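Local coordinates for microcin B17-processing protein McbB (Escherichia coli str. K-12 substr. MG1655, PDB 6GRH) that helps convert the inactive microcin B17 precursor peptide into the active antibiotic, at residues Glu48-Lys53 with Thr83-Lys88; Glu198-Arg203 with Ser269-Leu274. All coordinates share one frame; numbering follows the deposited sequence. Where two conformers were deposited one is given.

Interaction 1 of 2, residues Glu48-Lys53 with Thr83-Lys88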
loop_
_atom_site.group_PDB
_atom_site.type_symbol
_atom_site.label_atom_id
_atom_site.label_comp_id
_atom_site.label_asym_id
_atom_site.label_seq_id
_atom_site.Cartn_x
_atom_site.Cartn_y
_atom_site.Cartn_z
ATOM N N GLU B 48 -28.714 38.560 14.430
ATOM C CA GLU B 48 -28.395 38.484 15.863
ATOM C C GLU B 48 -29.169 37.379 16.611
ATOM O O GLU B 48 -28.589 36.646 17.426
ATOM C CB GLU B 48 -28.618 39.841 16.528
ATOM C CG GLU B 48 -27.532 40.819 16.108
ATOM C CD GLU B 48 -27.748 42.232 16.601
ATOM O OE1 GLU B 48 -28.923 42.648 16.797
ATOM O OE2 GLU B 48 -26.724 42.940 16.760
ATOM N N SER B 49 -30.467 37.251 16.337
ATOM C CA SER B 49 -31.268 36.193 16.960
ATOM C C SER B 49 -30.841 34.812 16.496
ATOM O O SER B 49 -30.722 33.905 17.317
ATOM C CB SER B 49 -32.758 36.337 16.681
ATOM O OG SER B 49 -33.359 35.062 16.883
ATOM N N LEU B 50 -30.601 34.654 15.193
ATOM C CA LEU B 50 -30.078 33.399 14.682
ATOM C C LEU B 50 -28.733 33.046 15.307
ATOM O O LEU B 50 -28.473 31.863 15.565
ATOM C CB LEU B 50 -29.944 33.402 13.147
ATOM C CG LEU B 50 -31.256 33.381 12.354
ATOM C CD1 LEU B 50 -30.997 33.446 10.859
ATOM C CD2 LEU B 50 -32.054 32.130 12.685
ATOM N N ARG B 51 -27.899 34.056 15.565
ATOM C CA ARG B 51 -26.579 33.785 16.140
ATOM C C ARG B 51 -26.646 33.258 17.585
ATOM O O ARG B 51 -25.800 32.455 17.992
ATOM C CB ARG B 51 -25.666 35.009 16.076
ATOM C CG ARG B 51 -24.226 34.750 16.532
ATOM C CD ARG B 51 -23.532 33.589 15.804
ATOM N NE ARG B 51 -22.198 33.382 16.329
ATOM C CZ ARG B 51 -21.898 32.781 17.487
ATOM N NH1 ARG B 51 -22.833 32.262 18.272
ATOM N NH2 ARG B 51 -20.628 32.697 17.867
ATOM N N SER B 52 -27.630 33.704 18.350
ATOM C CA SER B 52 -27.800 33.192 19.694
ATOM C C SER B 52 -28.498 31.815 19.793
ATOM O O SER B 52 -28.413 31.195 20.840
ATOM C CB SER B 52 -28.486 34.229 20.599
ATOM O OG SER B 52 -29.839 34.338 20.263
ATOM N N LYS B 53 -29.084 31.302 18.703
ATOM C CA LYS B 53 -29.630 29.922 18.666
ATOM C C LYS B 53 -28.627 28.838 18.267
ATOM O O LYS B 53 -27.632 29.108 17.586
ATOM C CB LYS B 53 -30.812 29.836 17.704
ATOM C CG LYS B 53 -32.135 30.125 18.370
ATOM C CD LYS B 53 -33.270 30.237 17.375
ATOM C CE LYS B 53 -34.389 31.064 17.984
ATOM N NZ LYS B 53 -34.396 30.896 19.461
ATOM N N THR B 83 -25.972 33.514 1.306
ATOM C CA THR B 83 -24.811 34.043 2.029
ATOM C C THR B 83 -24.114 33.062 2.959
ATOM O O THR B 83 -23.026 33.382 3.422
ATOM C CB THR B 83 -25.160 35.323 2.830
ATOM O OG1 THR B 83 -26.201 35.044 3.804
ATOM C CG2 THR B 83 -25.581 36.442 1.897
ATOM N N GLY B 84 -24.721 31.898 3.245
ATOM C CA GLY B 84 -24.132 30.864 4.108
ATOM C C GLY B 84 -24.481 30.953 5.593
ATOM O O GLY B 84 -23.718 30.487 6.439
ATOM N N VAL B 85 -25.623 31.580 5.915
ATOM C CA VAL B 85 -26.095 31.689 7.291
ATOM C C VAL B 85 -26.890 30.436 7.672
ATOM O O VAL B 85 -26.765 29.941 8.791
ATOM C CB VAL B 85 -26.959 32.944 7.530
ATOM C CG1 VAL B 85 -27.380 33.047 8.995
ATOM C CG2 VAL B 85 -26.215 34.216 7.149
ATOM N N ILE B 86 -27.731 29.966 6.754
ATOM C CA ILE B 86 -28.533 28.759 6.958
ATOM C C ILE B 86 -28.457 27.843 5.729
ATOM O O ILE B 86 -28.068 28.285 4.645
ATOM C CB ILE B 86 -30.026 29.059 7.294
ATOM C CG1 ILE B 86 -30.809 29.525 6.057
ATOM C CG2 ILE B 86 -30.149 30.073 8.426
ATOM C CD1 ILE B 86 -32.237 29.934 6.335
ATOM N N ASN B 87 -28.810 26.566 5.902
ATOM C CA ASN B 87 -29.227 25.777 4.749
ATOM C C ASN B 87 -30.428 24.937 5.081
ATOM O O ASN B 87 -30.785 24.805 6.243
ATOM C CB ASN B 87 -28.082 24.970 4.119
ATOM C CG ASN B 87 -27.567 23.854 4.989
ATOM O OD1 ASN B 87 -26.460 23.365 4.764
ATOM N ND2 ASN B 87 -28.348 23.417 5.949
ATOM N N LYS B 88 -31.075 24.421 4.048
ATOM C CA LYS B 88 -32.249 23.596 4.208
ATOM C C LYS B 88 -31.928 22.167 3.757
ATOM O O LYS B 88 -31.512 21.963 2.630
ATOM C CB LYS B 88 -33.397 24.200 3.404
ATOM C CG LYS B 88 -34.762 23.755 3.882
ATOM C CD LYS B 88 -35.898 24.527 3.225
#

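Interaction 2 of 2, residues Glu198-Arg203 with Ser269-Leu274. With SO4 (sulfate ion), chain G.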
loop_
_atom_site.group_PDB
_atom_site.type_symbol
_atom_site.label_atom_id
_atom_site.label_comp_id
_atom_site.label_asym_id
_atom_site.label_seq_id
_atom_site.Cartn_x
_atom_site.Cartn_y
_atom_site.Cartn_z
ATOM N N GLU B 198 -6.757 -5.377 14.519
ATOM C CA GLU B 198 -5.832 -6.337 13.895
ATOM C C GLU B 198 -5.054 -5.737 12.717
ATOM O O GLU B 198 -3.875 -6.035 12.532
ATOM C CB GLU B 198 -6.580 -7.603 13.468
ATOM C CG GLU B 198 -7.084 -8.397 14.681
ATOM C CD GLU B 198 -5.971 -8.944 15.572
ATOM O OE1 GLU B 198 -4.872 -9.214 15.030
ATOM O OE2 GLU B 198 -6.214 -9.128 16.798
ATOM N N ARG B 199 -5.706 -4.910 11.918
ATOM C CA ARG B 199 -5.006 -4.160 10.867
ATOM C C ARG B 199 -3.900 -3.267 11.471
ATOM O O ARG B 199 -2.762 -3.285 10.967
ATOM C CB ARG B 199 -5.984 -3.343 10.027
ATOM C CG ARG B 199 -5.373 -2.606 8.839
ATOM C CD ARG B 199 -5.062 -3.548 7.707
ATOM N NE ARG B 199 -4.461 -2.867 6.563
ATOM C CZ ARG B 199 -3.154 -2.640 6.379
ATOM N NH1 ARG B 199 -2.221 -2.994 7.276
ATOM N NH2 ARG B 199 -2.776 -2.020 5.269
ATOM N N TRP B 200 -4.193 -2.541 12.547
ATOM C CA TRP B 200 -3.192 -1.644 13.152
ATOM C C TRP B 200 -2.089 -2.416 13.885
ATOM O O TRP B 200 -0.905 -2.049 13.789
ATOM C CB TRP B 200 -3.810 -0.611 14.104
ATOM C CG TRP B 200 -5.033 0.124 13.585
ATOM C CD1 TRP B 200 -6.136 0.447 14.310
ATOM C CD2 TRP B 200 -5.279 0.606 12.253
ATOM N NE1 TRP B 200 -7.044 1.087 13.528
ATOM C CE2 TRP B 200 -6.548 1.212 12.265
ATOM C CE3 TRP B 200 -4.542 0.595 11.053
ATOM C CZ2 TRP B 200 -7.113 1.801 11.135
ATOM C CZ3 TRP B 200 -5.107 1.174 9.916
ATOM C CH2 TRP B 200 -6.384 1.764 9.966
ATOM N N LEU B 201 -2.452 -3.487 14.598
ATOM C CA LEU B 201 -1.436 -4.303 15.280
ATOM C C LEU B 201 -0.437 -4.964 14.305
ATOM O O LEU B 201 0.765 -5.007 14.603
ATOM C CB LEU B 201 -2.058 -5.324 16.226
ATOM C CG LEU B 201 -2.786 -4.690 17.415
ATOM C CD1 LEU B 201 -3.473 -5.768 18.219
ATOM C CD2 LEU B 201 -1.893 -3.874 18.321
ATOM N N SER B 202 -0.943 -5.433 13.164
ATOM C CA SER B 202 -0.130 -5.951 12.067
ATOM C C SER B 202 0.830 -4.907 11.504
ATOM O O SER B 202 2.023 -5.171 11.385
ATOM C CB SER B 202 -1.028 -6.486 10.935
ATOM O OG SER B 202 -1.522 -5.446 10.087
ATOM N N ARG B 203 0.303 -3.733 11.160
ATOM C CA ARG B 203 1.130 -2.615 10.652
ATOM C C ARG B 203 2.227 -2.205 11.642
ATOM O O ARG B 203 3.321 -1.830 11.210
ATOM C CB ARG B 203 0.281 -1.400 10.260
ATOM C CG ARG B 203 1.078 -0.118 9.961
ATOM C CD ARG B 203 0.191 1.005 9.430
ATOM N NE ARG B 203 -0.362 0.650 8.117
ATOM C CZ ARG B 203 -1.480 1.144 7.588
ATOM N NH1 ARG B 203 -2.222 2.040 8.239
ATOM N NH2 ARG B 203 -1.878 0.722 6.386
ATOM N N SER B 269 -12.196 4.477 8.575
ATOM C CA SER B 269 -11.486 4.798 9.799
ATOM C C SER B 269 -10.744 6.139 9.651
ATOM O O SER B 269 -10.371 6.521 8.557
ATOM C CB SER B 269 -10.486 3.689 10.150
ATOM O OG SER B 269 -9.377 3.737 9.260
ATOM N N VAL B 270 -10.513 6.800 10.783
ATOM C CA VAL B 270 -9.773 8.044 10.867
ATOM C C VAL B 270 -8.777 7.856 12.002
ATOM O O VAL B 270 -9.179 7.542 13.110
ATOM C CB VAL B 270 -10.693 9.238 11.210
ATOM C CG1 VAL B 270 -9.866 10.531 11.340
ATOM C CG2 VAL B 270 -11.793 9.376 10.169
ATOM N N SER B 271 -7.487 7.991 11.710
ATOM C CA SER B 271 -6.425 7.880 12.711
ATOM C C SER B 271 -5.677 9.209 12.791
ATOM O O SER B 271 -5.416 9.837 11.761
ATOM C CB SER B 271 -5.436 6.751 12.341
ATOM O OG SER B 271 -6.138 5.535 12.060
ATOM N N ALA B 272 -5.310 9.627 13.993
ATOM C CA ALA B 272 -4.595 10.884 14.191
ATOM C C ALA B 272 -3.321 10.622 14.980
ATOM O O ALA B 272 -3.364 9.993 16.029
ATOM C CB ALA B 272 -5.470 11.888 14.923
ATOM N N ASP B 273 -2.186 11.078 14.471
ATOM C CA ASP B 273 -0.960 11.052 15.234
ATOM C C ASP B 273 -0.982 12.214 16.227
ATOM O O ASP B 273 -1.020 13.370 15.817
ATOM C CB ASP B 273 0.246 11.165 14.303
ATOM C CG ASP B 273 1.563 10.996 15.031
ATOM O OD1 ASP B 273 2.349 10.100 14.650
ATOM O OD2 ASP B 273 1.832 11.747 15.991
ATOM N N LEU B 274 -0.967 11.911 17.525
ATOM C CA LEU B 274 -1.060 12.944 18.559
ATOM C C LEU B 274 0.167 13.860 18.672
ATOM O O LEU B 274 0.077 14.949 19.261
ATOM C CB LEU B 274 -1.400 12.334 19.912
ATOM C CG LEU B 274 -2.805 11.739 20.008
ATOM C CD1 LEU B 274 -2.946 10.927 21.291
ATOM C CD2 LEU B 274 -3.870 12.806 19.900
HETATM S S SO4 G . 0.904 -1.941 5.735
HETATM O O1 SO4 G . 1.771 -0.828 6.186
HETATM O O2 SO4 G . 1.669 -2.925 4.936
HETATM O O3 SO4 G . 0.387 -2.637 6.935
HETATM O O4 SO4 G . -0.174 -1.372 4.908
#

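Interaction 1 of 2, residues Glu48-Lys53 with Thr83-Lys88
L50 meets V85 and I86 through a single methyl, a small example of how a helix is seated on the turn that leads into a strand. The L50 side chain leaves helix 41-52 toward 83-88 with CG beside the backbone N (chi1 -70°), and the extended second torsion carries CD1 toward V85 and I86. There CD1 lies 4.1 Å from V85 CG1 and 4.2 Å from I86 CG2, spanning the branched side chains of two successive residues. The V85 side chain also points toward the helix; its CG1 is anti to the backbone N (chi1 -178°), which brings that branch to the leucine, and the two side chains cross at about a right angle. I86, at the start of strand 86-88, joins in through the CG2 branch.

The approach to the strand is set by G84, which leaves helical geometry with a positive phi of 91° in a Schellman motif closing helix 73-82. One residue later the chain presents V85, and then I86 enters the sheet. Within 48-53, S52 OG donates to the backbone O of S49 (3.1 Å), tilted out of the carbonyl plane.

L80 of helix 73-82 touches all three residues of the contact, while L65 and I15 also press on L50. Three helices with a small antiparallel sheet at this end of the chain are consistent with the winged-helix RiPP recognition element, which in related modification enzymes binds leader peptides. Chemically, the contact is aliphatic and buried: its methyls meet at ordinary van der Waals distances without polar or charged groups taking part, so cohesion here probably comes from dispersion and the exclusion of water rather than from any directional bond.

Interaction 2 of 2, residues Glu198-Arg203 with Ser269-Leu274
Helix 193-204, which starts beside the zinc ligand C192 and carries a second, C195, packs beside the central mixed sheet through W200, whose indole meets S269 and S271 of strand 269-273. Its six-membered ring leads: W200 CZ2 is 3.5 Å from S269 OG, which comes to the ring edge near its plane, with CH2 just behind. S271 OG stands 3.9 Å off the plane of the W200 ring, over its rim at CZ2, while R199 CB lies on the other side of the plane. Both serines face the helix because alternate strand residues do; V270, between them, points away. S269 OG is satisfied by the backbone O of E282 on the adjoining strand, and R179 makes a cation-pi contact with the indole.

A mixed sheet with a neighbouring four-cysteine zinc site, completed by C290 and C292, is consistent with an E1-like fold, as in ThiF and its relatives. Two arginines of the same helix, R199 and R203, hold a sulfate, probably from the crystallisation liquor. R199, its CG anti to the backbone N (chi1 -176°) and its chain bent at chi2, meets the anion edge-on with two nearly straight bonds, NH1 to O3 and NH2 to O4, both 2.7 Å. R203, one turn along, bends at chi3 to add NE to O1 (3.2 Å) and NH2 to O4 (3.1 Å), so O4 accepts from both arginines. The anion probably eases their closeness, while R203 NH1 turns to a salt bridge with E282.

How the interactions relate
Interactions 1 and 2 illustrate a chain built of parts in series: 48-53 with 83-88 closes before 198-203 with 269-274 opens. Their centres are 38 Å apart, on opposite sides of the chain's centre, and their nearest atoms stay about 21 Å apart, so neither touches the other. Interaction 1 belongs to the small N-terminal unit, interaction 2 to the larger domain with the mixed sheet. The zinc ion relates to the second: the W200 side chain is about 12 Å from it, on helix 193-204, which itself carries the zinc ligand C195 and begins next to C192. The sulfate, like the zinc, belongs to the side of interaction 2.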